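Local coordinates for plasmin and fibronectin-binding protein A (Streptococcus pneumoniae, PDB 4MR0) that acts as a fibronectin-dependent surface adhesin and invasin, binding human fibronectin, plasmin, plasminogen and serum albumin, at residues I530-S535 against G558-V563; F261-Q266 against G337-S342; K397-G400 against H404-E407; N520-L525 against D548-I553. One frame throughout, in Å; residues are numbered along the deposited sequence.

How the contacts relate
The four contacts are spread along an elongated parallel beta-helix. Contacts 1 and 4 lie together at its C-terminal end, their centres 14 Å apart, and share the hairpin of strands 551-556 and 559-564: Val563 O of contact 1 lies 2.7 Å from Asn552 N of contact 4, a probable hydrogen bond. Contact 2 joins strand 260-265 to a loop, and contact 3 lies within a loop; both are farther back along the helix, with nearest atoms about 5 Å apart. Contact 2 is about 45 Å from contact 1, centre to centre. A bound manganese ion is about 4 Å from the side chain of Ser342 in contact 2, and one is about 12 Å from that of Tyr405 in contact 3.

Contact 1 of 4, residues I530-S535 against G558-V563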
loop_
_atom_site.group_PDB
_atom_site.type_symbol
_atom_site.label_atom_id
_atom_site.label_comp_id
_atom_site.label_asym_id
_atom_site.label_seq_id
_atom_site.Cartn_x
_atom_site.Cartn_y
_atom_site.Cartn_z
ATOM N N ILE A 530 18.424 17.567 -14.376
ATOM C CA ILE A 530 17.908 18.175 -13.156
ATOM C C ILE A 530 17.226 19.507 -13.448
ATOM O O ILE A 530 17.786 20.371 -14.122
ATOM C CB ILE A 530 19.051 18.437 -12.146
ATOM C CG1 ILE A 530 19.815 17.141 -11.874
ATOM C CG2 ILE A 530 18.489 19.013 -10.852
ATOM C CD1 ILE A 530 21.091 17.337 -11.077
ATOM N N SER A 531 16.009 19.663 -12.939
ATOM C CA SER A 531 15.246 20.894 -13.110
ATOM C C SER A 531 14.918 21.440 -11.723
ATOM O O SER A 531 14.180 20.816 -10.962
ATOM C CB SER A 531 13.946 20.621 -13.870
ATOM O OG SER A 531 14.207 20.058 -15.140
ATOM N N PHE A 532 15.482 22.598 -11.398
ATOM C CA PHE A 532 15.259 23.243 -10.106
ATOM C C PHE A 532 14.417 24.476 -10.414
ATOM O O PHE A 532 14.937 25.521 -10.817
ATOM C CB PHE A 532 16.610 23.620 -9.489
ATOM C CG PHE A 532 16.530 24.106 -8.070
ATOM C CD1 PHE A 532 15.486 23.721 -7.236
ATOM C CD2 PHE A 532 17.540 24.911 -7.550
ATOM C CE1 PHE A 532 15.447 24.130 -5.905
ATOM C CE2 PHE A 532 17.513 25.324 -6.216
ATOM C CZ PHE A 532 16.462 24.933 -5.393
ATOM N N ILE A 533 13.111 24.337 -10.209
ATOM C CA ILE A 533 12.143 25.382 -10.522
ATOM C C ILE A 533 11.398 26.036 -9.364
ATOM O O ILE A 533 11.055 25.387 -8.379
ATOM C CB ILE A 533 11.076 24.814 -11.472
ATOM C CG1 ILE A 533 11.733 24.332 -12.765
ATOM C CG2 ILE A 533 10.015 25.850 -11.744
ATOM C CD1 ILE A 533 10.835 23.440 -13.595
ATOM N N LYS A 534 11.132 27.329 -9.509
ATOM C CA LYS A 534 10.373 28.079 -8.519
ATOM C C LYS A 534 9.329 28.871 -9.298
ATOM O O LYS A 534 9.527 29.183 -10.470
ATOM C CB LYS A 534 11.268 29.038 -7.734
ATOM C CG LYS A 534 11.844 30.167 -8.568
ATOM C CD LYS A 534 12.432 31.259 -7.687
ATOM C CE LYS A 534 12.952 32.414 -8.527
ATOM N NZ LYS A 534 13.454 33.532 -7.679
ATOM N N SER A 535 8.213 29.188 -8.659
ATOM C CA SER A 535 7.173 29.940 -9.338
ATOM C C SER A 535 6.773 31.147 -8.515
ATOM O O SER A 535 6.992 31.192 -7.307
ATOM C CB SER A 535 5.936 29.066 -9.565
ATOM O OG SER A 535 5.189 28.928 -8.368
ATOM N N GLY A 558 20.928 29.346 4.109
ATOM C CA GLY A 558 19.586 29.541 3.593
ATOM C C GLY A 558 19.492 29.789 2.097
ATOM O O GLY A 558 18.391 29.828 1.543
ATOM N N LEU A 559 20.633 29.951 1.434
ATOM C CA LEU A 559 20.633 30.205 -0.004
ATOM C C LEU A 559 21.110 28.993 -0.803
ATOM O O LEU A 559 21.911 28.197 -0.314
ATOM C CB LEU A 559 21.509 31.425 -0.311
ATOM C CG LEU A 559 21.211 32.671 0.535
ATOM C CD1 LEU A 559 21.997 33.858 -0.009
ATOM C CD2 LEU A 559 19.717 32.974 0.515
ATOM N N TYR A 560 20.614 28.861 -2.032
ATOM C CA TYR A 560 20.966 27.742 -2.901
ATOM C C TYR A 560 22.063 28.095 -3.898
ATOM O O TYR A 560 22.224 29.254 -4.279
ATOM C CB TYR A 560 19.742 27.277 -3.691
ATOM C CG TYR A 560 18.513 27.048 -2.849
ATOM C CD1 TYR A 560 18.467 26.020 -1.906
ATOM C CD2 TYR A 560 17.395 27.871 -2.985
ATOM C CE1 TYR A 560 17.336 25.820 -1.122
ATOM C CE2 TYR A 560 16.261 27.682 -2.207
ATOM C CZ TYR A 560 16.238 26.655 -1.277
ATOM O OH TYR A 560 15.118 26.467 -0.507
ATOM N N LYS A 561 22.802 27.081 -4.332
ATOM C CA LYS A 561 23.868 27.280 -5.299
ATOM C C LYS A 561 24.218 25.993 -6.032
ATOM O O LYS A 561 24.333 24.929 -5.418
ATOM C CB LYS A 561 25.106 27.856 -4.600
ATOM C CG LYS A 561 25.399 27.252 -3.236
ATOM C CD LYS A 561 26.501 28.016 -2.513
ATOM C CE LYS A 561 27.818 27.961 -3.282
ATOM N NZ LYS A 561 28.927 28.636 -2.548
ATOM N N ILE A 562 24.358 26.095 -7.352
ATOM C CA ILE A 562 24.711 24.946 -8.176
ATOM C C ILE A 562 26.210 24.712 -8.081
ATOM O O ILE A 562 27.002 25.651 -8.149
ATOM C CB ILE A 562 24.336 25.158 -9.670
ATOM C CG1 ILE A 562 22.858 24.830 -9.902
ATOM C CG2 ILE A 562 25.180 24.253 -10.561
ATOM C CD1 ILE A 562 21.900 25.778 -9.249
ATOM N N VAL A 563 26.591 23.452 -7.917
ATOM C CA VAL A 563 27.993 23.088 -7.813
ATOM C C VAL A 563 28.296 22.007 -8.839
ATOM O O VAL A 563 27.495 21.100 -9.054
ATOM C CB VAL A 563 28.326 22.564 -6.399
ATOM C CG1 VAL A 563 29.802 22.214 -6.309
ATOM C CG2 VAL A 563 27.960 23.614 -5.357
#
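Phe532 pushes the outer edge of its ring onto one face of Tyr560, forming a T-shaped (edge-to-face) stack with planes 82° apart and centroids separated by 5.3 Å. The leading atom is Phe532 CZ, which lies 3.9 Å from Tyr560 CG and sits above the tyrosine ring, offset from its centre toward the rim. Next to it, Phe532 CE2 approaches Tyr560 CB at 3.9 Å, and this methylene lies at the edge of the phenylalanine ring, in its plane. The phenylalanine edge thus covers the root of the tyrosine side chain as well as the near part of its face. Because CG of Phe532 is anti to its backbone N (chi1 -171°), the ring stands out from strand 530-535 and bridges the space to the hairpin. That space is wide: the nearest CA atoms, those of Phe532 and Ile562, are 9.8 Å apart, too far for the two backbones to pair. The contact lies at the C-terminal end of the parallel beta-helix, where strand 530-535 runs parallel to strand 506-509, while strand 559-564 is half of an antiparallel hairpin with strand 551-556. Val543 and Ile515 each touch both rings, extending the apolar packing around the stack. The hydroxyl of Tyr560 points beyond it and is hydrogen-bonded to the carbonyl oxygen of Gly513, which fixes the far end of the ring.

Contact 2 of 4, residues F261-Q266 against G337-S342; sequences FKDSYQ and GKSDKS
Asp263 reaches from near the end of strand 260-265 into the loop 337-342, and nearly all of the contact runs through its carboxylate. Its CB passes 3.9 Å from Ser342 OG, and beyond CG the two oxygens part to different partners. OD1 receives two hydroxyls: Ser342 OG donates at 2.6 Å to the anti lone pair of Asp263 OD1, turned away from the other carboxylate oxygen, and Ser339 OG donates to the same Asp263 OD1 over a very short 2.5 Å. OD2 instead rests against the aliphatic part of Lys341, whose CD is 3.6 Å from Asp263 OD2; the extended lysine crosses the carboxylate at about a right angle. The ammonium group stays too far for a direct ion pair, with Lys341 NZ 4.7 Å from Asp263 OD2, but a water joins them, 2.6 Å from that OD2 and 3.2 Å from Lys341 NZ. Two hydroxyl donors and a nearby positive charge probably favour the ionised carboxylate. Ser339 is itself held by the loop, since its OG accepts from backbone N of both Lys341 and Ser342. It therefore closes an ST turn and ST motif while giving its own proton to the aspartate. Here a buried aspartate of the first PbH1 repeat secures an ST turn of the second, beside a bound manganese ion, in a parallel beta-helix where strand 278-289 pairs between strands 260-265 and 329-337.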
loop_
_atom_site.group_PDB
_atom_site.type_symbol
_atom_site.label_atom_id
_atom_site.label_comp_id
_atom_site.label_asym_id
_atom_site.label_seq_id
_atom_site.Cartn_x
_atom_site.Cartn_y
_atom_site.Cartn_z
ATOM N N PHE A 261 -2.705 -14.427 -0.983
ATOM C CA PHE A 261 -4.013 -13.773 -1.041
ATOM C C PHE A 261 -4.466 -13.673 -2.488
ATOM O O PHE A 261 -3.772 -13.087 -3.317
ATOM C CB PHE A 261 -3.937 -12.364 -0.459
ATOM C CG PHE A 261 -3.483 -12.321 0.965
ATOM C CD1 PHE A 261 -2.127 -12.387 1.281
ATOM C CD2 PHE A 261 -4.412 -12.172 1.992
ATOM C CE1 PHE A 261 -1.703 -12.307 2.601
ATOM C CE2 PHE A 261 -4.003 -12.093 3.316
ATOM C CZ PHE A 261 -2.639 -12.154 3.623
ATOM N N LYS A 262 -5.642 -14.214 -2.788
ATOM C CA LYS A 262 -6.132 -14.196 -4.159
ATOM C C LYS A 262 -7.462 -13.513 -4.431
ATOM O O LYS A 262 -8.416 -13.621 -3.658
ATOM C CB LYS A 262 -6.268 -15.626 -4.688
ATOM C CG LYS A 262 -5.005 -16.456 -4.712
ATOM C CD LYS A 262 -5.313 -17.818 -5.329
ATOM C CE LYS A 262 -4.081 -18.711 -5.381
ATOM N NZ LYS A 262 -4.393 -20.008 -6.050
ATOM N N ASP A 263 -7.501 -12.833 -5.569
ATOM C CA ASP A 263 -8.700 -12.197 -6.094
ATOM C C ASP A 263 -9.612 -11.382 -5.194
ATOM O O ASP A 263 -10.743 -11.778 -4.902
ATOM C CB ASP A 263 -9.525 -13.275 -6.802
ATOM C CG ASP A 263 -8.684 -14.100 -7.754
ATOM O OD1 ASP A 263 -8.012 -13.492 -8.613
ATOM O OD2 ASP A 263 -8.685 -15.347 -7.643
ATOM N N SER A 264 -9.124 -10.224 -4.782
ATOM C CA SER A 264 -9.905 -9.321 -3.961
ATOM C C SER A 264 -10.931 -8.675 -4.893
ATOM O O SER A 264 -10.601 -8.321 -6.022
ATOM C CB SER A 264 -8.983 -8.246 -3.379
ATOM O OG SER A 264 -9.731 -7.194 -2.805
ATOM N N TYR A 265 -12.176 -8.541 -4.446
ATOM C CA TYR A 265 -13.186 -7.884 -5.276
ATOM C C TYR A 265 -13.112 -6.404 -4.927
ATOM O O TYR A 265 -13.652 -5.979 -3.899
ATOM C CB TYR A 265 -14.591 -8.413 -4.973
ATOM C CG TYR A 265 -15.683 -7.714 -5.768
ATOM C CD1 TYR A 265 -15.658 -7.712 -7.166
ATOM C CD2 TYR A 265 -16.741 -7.065 -5.127
ATOM C CE1 TYR A 265 -16.657 -7.083 -7.907
ATOM C CE2 TYR A 265 -17.749 -6.434 -5.860
ATOM C CZ TYR A 265 -17.698 -6.448 -7.249
ATOM O OH TYR A 265 -18.680 -5.828 -7.985
ATOM N N GLN A 266 -12.441 -5.636 -5.787
ATOM C CA GLN A 266 -12.246 -4.200 -5.601
ATOM C C GLN A 266 -12.156 -3.819 -4.128
ATOM O O GLN A 266 -12.876 -2.941 -3.656
ATOM C CB GLN A 266 -13.369 -3.407 -6.287
ATOM C CG GLN A 266 -14.782 -3.700 -5.797
ATOM C CD GLN A 266 -15.831 -2.923 -6.573
ATOM O OE1 GLN A 266 -17.025 -2.996 -6.282
ATOM N NE2 GLN A 266 -15.386 -2.171 -7.567
ATOM N N GLY A 337 1.033 -8.755 -7.409
ATOM C CA GLY A 337 0.799 -8.853 -8.838
ATOM C C GLY A 337 -0.623 -9.255 -9.183
ATOM O O GLY A 337 -1.579 -8.877 -8.500
ATOM N N LYS A 338 -0.771 -10.029 -10.250
ATOM C CA LYS A 338 -2.093 -10.476 -10.670
ATOM C C LYS A 338 -2.230 -11.978 -10.462
ATOM O O LYS A 338 -1.272 -12.648 -10.078
ATOM C CB LYS A 338 -2.314 -10.135 -12.146
ATOM C CG LYS A 338 -1.477 -10.972 -13.115
ATOM C CD LYS A 338 -1.834 -10.645 -14.558
ATOM C CE LYS A 338 -1.200 -11.632 -15.538
ATOM N NZ LYS A 338 0.284 -11.559 -15.550
ATOM N N SER A 339 -3.429 -12.500 -10.705
ATOM C CA SER A 339 -3.688 -13.928 -10.581
ATOM C C SER A 339 -4.190 -14.379 -11.944
ATOM O O SER A 339 -4.270 -13.576 -12.874
ATOM C CB SER A 339 -4.780 -14.199 -9.549
ATOM O OG SER A 339 -6.049 -13.816 -10.065
ATOM N N ASP A 340 -4.532 -15.657 -12.060
ATOM C CA ASP A 340 -5.056 -16.175 -13.316
ATOM C C ASP A 340 -6.526 -15.806 -13.481
ATOM O O ASP A 340 -7.112 -16.070 -14.529
ATOM C CB ASP A 340 -4.932 -17.700 -13.379
ATOM C CG ASP A 340 -3.496 -18.172 -13.373
ATOM O OD1 ASP A 340 -2.650 -17.518 -14.021
ATOM O OD2 ASP A 340 -3.217 -19.209 -12.729
ATOM N N LYS A 341 -7.122 -15.202 -12.454
ATOM C CA LYS A 341 -8.539 -14.831 -12.515
ATOM C C LYS A 341 -8.830 -13.332 -12.534
ATOM O O LYS A 341 -9.890 -12.910 -13.000
ATOM C CB LYS A 341 -9.303 -15.449 -11.340
ATOM C CG LYS A 341 -9.309 -16.966 -11.287
ATOM C CD LYS A 341 -10.188 -17.426 -10.131
ATOM C CE LYS A 341 -10.128 -18.925 -9.918
ATOM N NZ LYS A 341 -10.993 -19.321 -8.765
ATOM N N SER A 342 -7.911 -12.529 -12.008
ATOM C CA SER A 342 -8.104 -11.082 -11.982
ATOM C C SER A 342 -6.787 -10.342 -12.224
ATOM O O SER A 342 -5.707 -10.871 -11.964
ATOM C CB SER A 342 -8.725 -10.650 -10.647
ATOM O OG SER A 342 -7.927 -11.046 -9.548
HETATM O O HOH W 1 -10.664 -16.788 -6.773
#

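Contact 3 of 4, residues K397-G400 against H404-E407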
loop_
_atom_site.group_PDB
_atom_site.type_symbol
_atom_site.label_atom_id
_atom_site.label_comp_id
_atom_site.label_asym_id
_atom_site.label_seq_id
_atom_site.Cartn_x
_atom_site.Cartn_y
_atom_site.Cartn_z
ATOM N N LYS A 397 5.136 -2.752 -16.823
ATOM C CA LYS A 397 5.169 -3.149 -18.221
ATOM C C LYS A 397 4.340 -2.203 -19.082
ATOM O O LYS A 397 3.696 -1.279 -18.578
ATOM C CB LYS A 397 4.645 -4.579 -18.370
ATOM C CG LYS A 397 5.485 -5.623 -17.654
ATOM C CD LYS A 397 5.020 -7.033 -17.999
ATOM C CE LYS A 397 3.803 -7.459 -17.195
ATOM N NZ LYS A 397 4.209 -8.185 -15.951
ATOM N N VAL A 398 4.363 -2.431 -20.389
ATOM C CA VAL A 398 3.596 -1.598 -21.301
ATOM C C VAL A 398 2.126 -2.003 -21.261
ATOM O O VAL A 398 1.784 -3.110 -20.842
ATOM C CB VAL A 398 4.120 -1.721 -22.750
ATOM C CG1 VAL A 398 5.542 -1.185 -22.831
ATOM C CG2 VAL A 398 4.076 -3.171 -23.199
ATOM N N LYS A 399 1.267 -1.081 -21.685
ATOM C CA LYS A 399 -0.175 -1.290 -21.730
ATOM C C LYS A 399 -0.548 -2.641 -22.338
ATOM O O LYS A 399 -1.417 -3.348 -21.823
ATOM C CB LYS A 399 -0.808 -0.163 -22.546
ATOM C CG LYS A 399 -2.284 -0.325 -22.869
ATOM C CD LYS A 399 -2.688 0.723 -23.901
ATOM C CE LYS A 399 -4.146 0.599 -24.322
ATOM N NZ LYS A 399 -5.083 1.006 -23.240
ATOM N N GLY A 400 0.123 -2.996 -23.428
ATOM C CA GLY A 400 -0.159 -4.245 -24.113
ATOM C C GLY A 400 0.037 -5.526 -23.325
ATOM O O GLY A 400 -0.600 -6.535 -23.622
ATOM N N HIS A 404 -4.643 -4.709 -16.369
ATOM C CA HIS A 404 -5.138 -3.421 -15.909
ATOM C C HIS A 404 -4.172 -2.336 -16.362
ATOM O O HIS A 404 -2.956 -2.505 -16.283
ATOM C CB HIS A 404 -5.242 -3.410 -14.382
ATOM C CG HIS A 404 -6.357 -4.253 -13.846
ATOM N ND1 HIS A 404 -6.345 -4.781 -12.573
ATOM C CD2 HIS A 404 -7.534 -4.634 -14.400
ATOM C CE1 HIS A 404 -7.466 -5.450 -12.365
ATOM N NE2 HIS A 404 -8.204 -5.375 -13.458
ATOM N N TYR A 405 -4.715 -1.229 -16.853
ATOM C CA TYR A 405 -3.895 -0.111 -17.299
ATOM C C TYR A 405 -4.654 1.179 -17.059
ATOM O O TYR A 405 -5.847 1.276 -17.360
ATOM C CB TYR A 405 -3.547 -0.229 -18.787
ATOM C CG TYR A 405 -2.568 0.833 -19.248
ATOM C CD1 TYR A 405 -1.219 0.773 -18.885
ATOM C CD2 TYR A 405 -3.000 1.926 -20.000
ATOM C CE1 TYR A 405 -0.325 1.778 -19.256
ATOM C CE2 TYR A 405 -2.114 2.937 -20.378
ATOM C CZ TYR A 405 -0.779 2.858 -20.001
ATOM O OH TYR A 405 0.086 3.869 -20.348
ATOM N N ARG A 406 -3.957 2.169 -16.516
ATOM C CA ARG A 406 -4.558 3.461 -16.218
ATOM C C ARG A 406 -4.107 4.519 -17.226
ATOM O O ARG A 406 -2.939 4.912 -17.249
ATOM C CB ARG A 406 -4.169 3.875 -14.796
ATOM C CG ARG A 406 -4.836 5.132 -14.288
ATOM C CD ARG A 406 -4.746 5.188 -12.771
ATOM N NE ARG A 406 -5.486 6.310 -12.207
ATOM C CZ ARG A 406 -5.074 7.572 -12.229
ATOM N NH1 ARG A 406 -3.913 7.895 -12.789
ATOM N NH2 ARG A 406 -5.823 8.514 -11.674
ATOM N N GLU A 407 -5.042 4.970 -18.060
ATOM C CA GLU A 407 -4.757 5.978 -19.079
ATOM C C GLU A 407 -4.228 7.269 -18.476
ATOM O O GLU A 407 -3.442 7.977 -19.101
ATOM C CB GLU A 407 -6.023 6.296 -19.888
ATOM C CG GLU A 407 -6.483 5.177 -20.809
ATOM C CD GLU A 407 -5.379 4.702 -21.734
ATOM O OE1 GLU A 407 -4.631 5.557 -22.256
ATOM O OE2 GLU A 407 -5.262 3.476 -21.945
#
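Lys399 lays its aliphatic chain across one face of Tyr405, the two side chains crossing at about a right angle. Lys399 CB sits squarely over the middle of the ring, 3.6 Å from the Tyr405 centroid and only 4° from the ring normal, a well-centred CH-pi contact. To one side of it the Lys399 CA covers Tyr405 CD1 at 3.7 Å; to the other, Lys399 CG lies above Tyr405 CD2, also at 3.7 Å. Beyond the rim the lysine turns. Its chain is extended as far as CE and bends at the last torsion (chi4 71°), which swings the ammonium group toward Glu407. There Lys399 NZ forms a salt bridge with Glu407 OE2 at 2.8 Å, a hydrogen-bonded pair in which the nitrogen meets the oxygen nearly head-on to its C-O bond. Glu407 folds back at chi2 (-53°), bringing its carboxylate to the edge of the tyrosine ring, with CD in the ring plane. The ring is thus covered on one face by the lysine and bordered by the glutamate, on the protein surface. Both segments belong to the excursion between strands 387-396 and 410-415 of the parallel beta-helix. Tyr405 OH is hydrogen-bonded to Asp442 and its side chain touches Lys444, in the loop between strands 431-440 and 445-451, while neighbouring Arg406 makes a salt bridge with Asp296, at the start of helix 296-299.

Contact 4 of 4, residues N520-L525 against D548-I553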
loop_
_atom_site.group_PDB
_atom_site.type_symbol
_atom_site.label_atom_id
_atom_site.label_comp_id
_atom_site.label_asym_id
_atom_site.label_seq_id
_atom_site.Cartn_x
_atom_site.Cartn_y
_atom_site.Cartn_z
ATOM N N ASN A 520 24.025 12.469 -8.318
ATOM C CA ASN A 520 23.091 11.526 -8.904
ATOM C C ASN A 520 23.732 11.200 -10.256
ATOM O O ASN A 520 24.572 11.961 -10.736
ATOM C CB ASN A 520 21.729 12.186 -9.092
ATOM C CG ASN A 520 21.062 12.524 -7.771
ATOM O OD1 ASN A 520 20.563 11.642 -7.070
ATOM N ND2 ASN A 520 21.059 13.804 -7.420
ATOM N N GLN A 521 23.368 10.069 -10.847
ATOM C CA GLN A 521 23.916 9.664 -12.140
ATOM C C GLN A 521 22.813 9.562 -13.187
ATOM O O GLN A 521 21.706 9.099 -12.897
ATOM C CB GLN A 521 24.645 8.324 -12.005
ATOM C CG GLN A 521 26.044 8.437 -11.415
ATOM C CD GLN A 521 26.626 7.085 -11.028
ATOM O OE1 GLN A 521 26.530 6.113 -11.782
ATOM N NE2 GLN A 521 27.242 7.022 -9.850
ATOM N N PHE A 522 23.114 10.001 -14.406
ATOM C CA PHE A 522 22.135 9.980 -15.491
ATOM C C PHE A 522 22.720 9.356 -16.752
ATOM O O PHE A 522 23.850 9.653 -17.133
ATOM C CB PHE A 522 21.670 11.407 -15.794
ATOM C CG PHE A 522 21.206 12.165 -14.581
ATOM C CD1 PHE A 522 19.890 12.075 -14.146
ATOM C CD2 PHE A 522 22.095 12.953 -13.864
ATOM C CE1 PHE A 522 19.464 12.770 -13.011
ATOM C CE2 PHE A 522 21.684 13.651 -12.730
ATOM C CZ PHE A 522 20.367 13.557 -12.300
ATOM N N TYR A 523 21.939 8.498 -17.398
ATOM C CA TYR A 523 22.383 7.824 -18.613
ATOM C C TYR A 523 21.283 7.775 -19.661
ATOM O O TYR A 523 20.129 7.464 -19.357
ATOM C CB TYR A 523 22.804 6.390 -18.303
ATOM C CG TYR A 523 23.850 6.268 -17.228
ATOM C CD1 TYR A 523 25.202 6.421 -17.524
ATOM C CD2 TYR A 523 23.485 6.000 -15.907
ATOM C CE1 TYR A 523 26.170 6.307 -16.528
ATOM C CE2 TYR A 523 24.442 5.888 -14.908
ATOM C CZ TYR A 523 25.781 6.040 -15.223
ATOM O OH TYR A 523 26.730 5.934 -14.234
ATOM N N ASN A 524 21.650 8.082 -20.897
ATOM C CA ASN A 524 20.721 8.037 -22.011
ATOM C C ASN A 524 19.398 8.770 -21.785
ATOM O O ASN A 524 18.331 8.244 -22.109
ATOM C CB ASN A 524 20.451 6.574 -22.369
ATOM C CG ASN A 524 21.733 5.769 -22.523
ATOM O OD1 ASN A 524 22.574 6.074 -23.369
ATOM N ND2 ASN A 524 21.891 4.740 -21.696
ATOM N N LEU A 525 19.468 9.977 -21.229
ATOM C CA LEU A 525 18.270 10.779 -21.005
ATOM C C LEU A 525 18.139 11.763 -22.161
ATOM O O LEU A 525 19.142 12.270 -22.661
ATOM C CB LEU A 525 18.356 11.547 -19.680
ATOM C CG LEU A 525 17.787 10.870 -18.427
ATOM C CD1 LEU A 525 18.554 9.597 -18.130
ATOM C CD2 LEU A 525 17.876 11.827 -17.249
ATOM N N ASP A 548 22.028 22.855 -16.725
ATOM C CA ASP A 548 21.959 21.733 -17.663
ATOM C C ASP A 548 23.042 20.713 -17.308
ATOM O O ASP A 548 24.044 21.052 -16.675
ATOM C CB ASP A 548 22.160 22.222 -19.088
ATOM N N GLY A 549 22.837 19.466 -17.725
ATOM C CA GLY A 549 23.791 18.412 -17.433
ATOM C C GLY A 549 23.689 17.999 -15.977
ATOM O O GLY A 549 22.734 18.361 -15.283
ATOM N N ASN A 550 24.674 17.242 -15.510
ATOM C CA ASN A 550 24.690 16.780 -14.133
ATOM C C ASN A 550 25.383 17.817 -13.251
ATOM O O ASN A 550 26.430 18.358 -13.611
ATOM C CB ASN A 550 25.436 15.451 -14.042
ATOM C CG ASN A 550 25.137 14.696 -12.761
ATOM O OD1 ASN A 550 24.703 15.281 -11.765
ATOM N ND2 ASN A 550 25.377 13.387 -12.778
ATOM N N PHE A 551 24.784 18.102 -12.104
ATOM C CA PHE A 551 25.355 19.052 -11.159
ATOM C C PHE A 551 24.762 18.813 -9.786
ATOM O O PHE A 551 23.866 17.984 -9.625
ATOM C CB PHE A 551 25.093 20.503 -11.586
ATOM C CG PHE A 551 23.637 20.847 -11.749
ATOM C CD1 PHE A 551 22.961 20.533 -12.924
ATOM C CD2 PHE A 551 22.944 21.505 -10.731
ATOM C CE1 PHE A 551 21.615 20.865 -13.084
ATOM C CE2 PHE A 551 21.600 21.841 -10.880
ATOM C CZ PHE A 551 20.934 21.523 -12.060
ATOM N N ASN A 552 25.269 19.534 -8.793
ATOM C CA ASN A 552 24.767 19.385 -7.445
ATOM C C ASN A 552 24.153 20.678 -6.951
ATOM O O ASN A 552 24.430 21.758 -7.472
ATOM C CB ASN A 552 25.884 18.951 -6.491
ATOM C CG ASN A 552 26.475 17.602 -6.859
ATOM O OD1 ASN A 552 25.779 16.722 -7.375
ATOM N ND2 ASN A 552 27.765 17.423 -6.574
ATOM N N ILE A 553 23.295 20.550 -5.951
ATOM C CA ILE A 553 22.648 21.697 -5.349
ATOM C C ILE A 553 22.896 21.582 -3.862
ATOM O O ILE A 553 22.787 20.498 -3.292
ATOM C CB ILE A 553 21.130 21.689 -5.580
ATOM C CG1 ILE A 553 20.831 21.698 -7.081
ATOM C CG2 ILE A 553 20.498 22.889 -4.882
ATOM C CD1 ILE A 553 19.361 21.521 -7.409
HETATM O O HOH W 2 23.428 15.137 -9.097
HETATM O O HOH W 3 26.073 11.112 -14.556
#
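Asn520 offers its main-chain carbonyl to the side chain of Asn550: ND2 of Asn550 donates to Asn520 O over 2.6 Å, with an N-H...O angle of 167°. The acceptor lies close to the amide plane, whereas the donor is tilted out of the carbonyl plane. The side chain of Asn520 has other partners on the preceding coil, its OD1 accepting from the backbone N of Asn497 and its ND2 donating to Val494 O. A water bonded to Asn520 N and ND2 also lies 2.9 Å from Phe551 O, within hydrogen-bonding reach, bridging the segments. Gln521 continues strand 515-523, the last strand of this face of the parallel beta-helix, pairing along one edge with strand 490-500 on the preceding coil; segment 548-553 lies at the other edge and leads into the terminal hairpin. Phe522 then turns its ring edge to the amide of Asn550, with the two planes 74° apart. Phe522 CD2 is 3.5 Å from Asn550 ND2, and Phe522 CE2 is 3.6 Å from Asn550 OD1. With its first torsion trans (chi1 -162°), Asn550 reaches over to this edge and to the Asn520 carbonyl together. A second water accepts from Phe522 N and, at 3.0 Å, from Asn550 ND2. Tyr523 bends back along its own strand, its hydroxyl donating to Gln521 OE1 in a very short bond, and its ring stacks with Phe500.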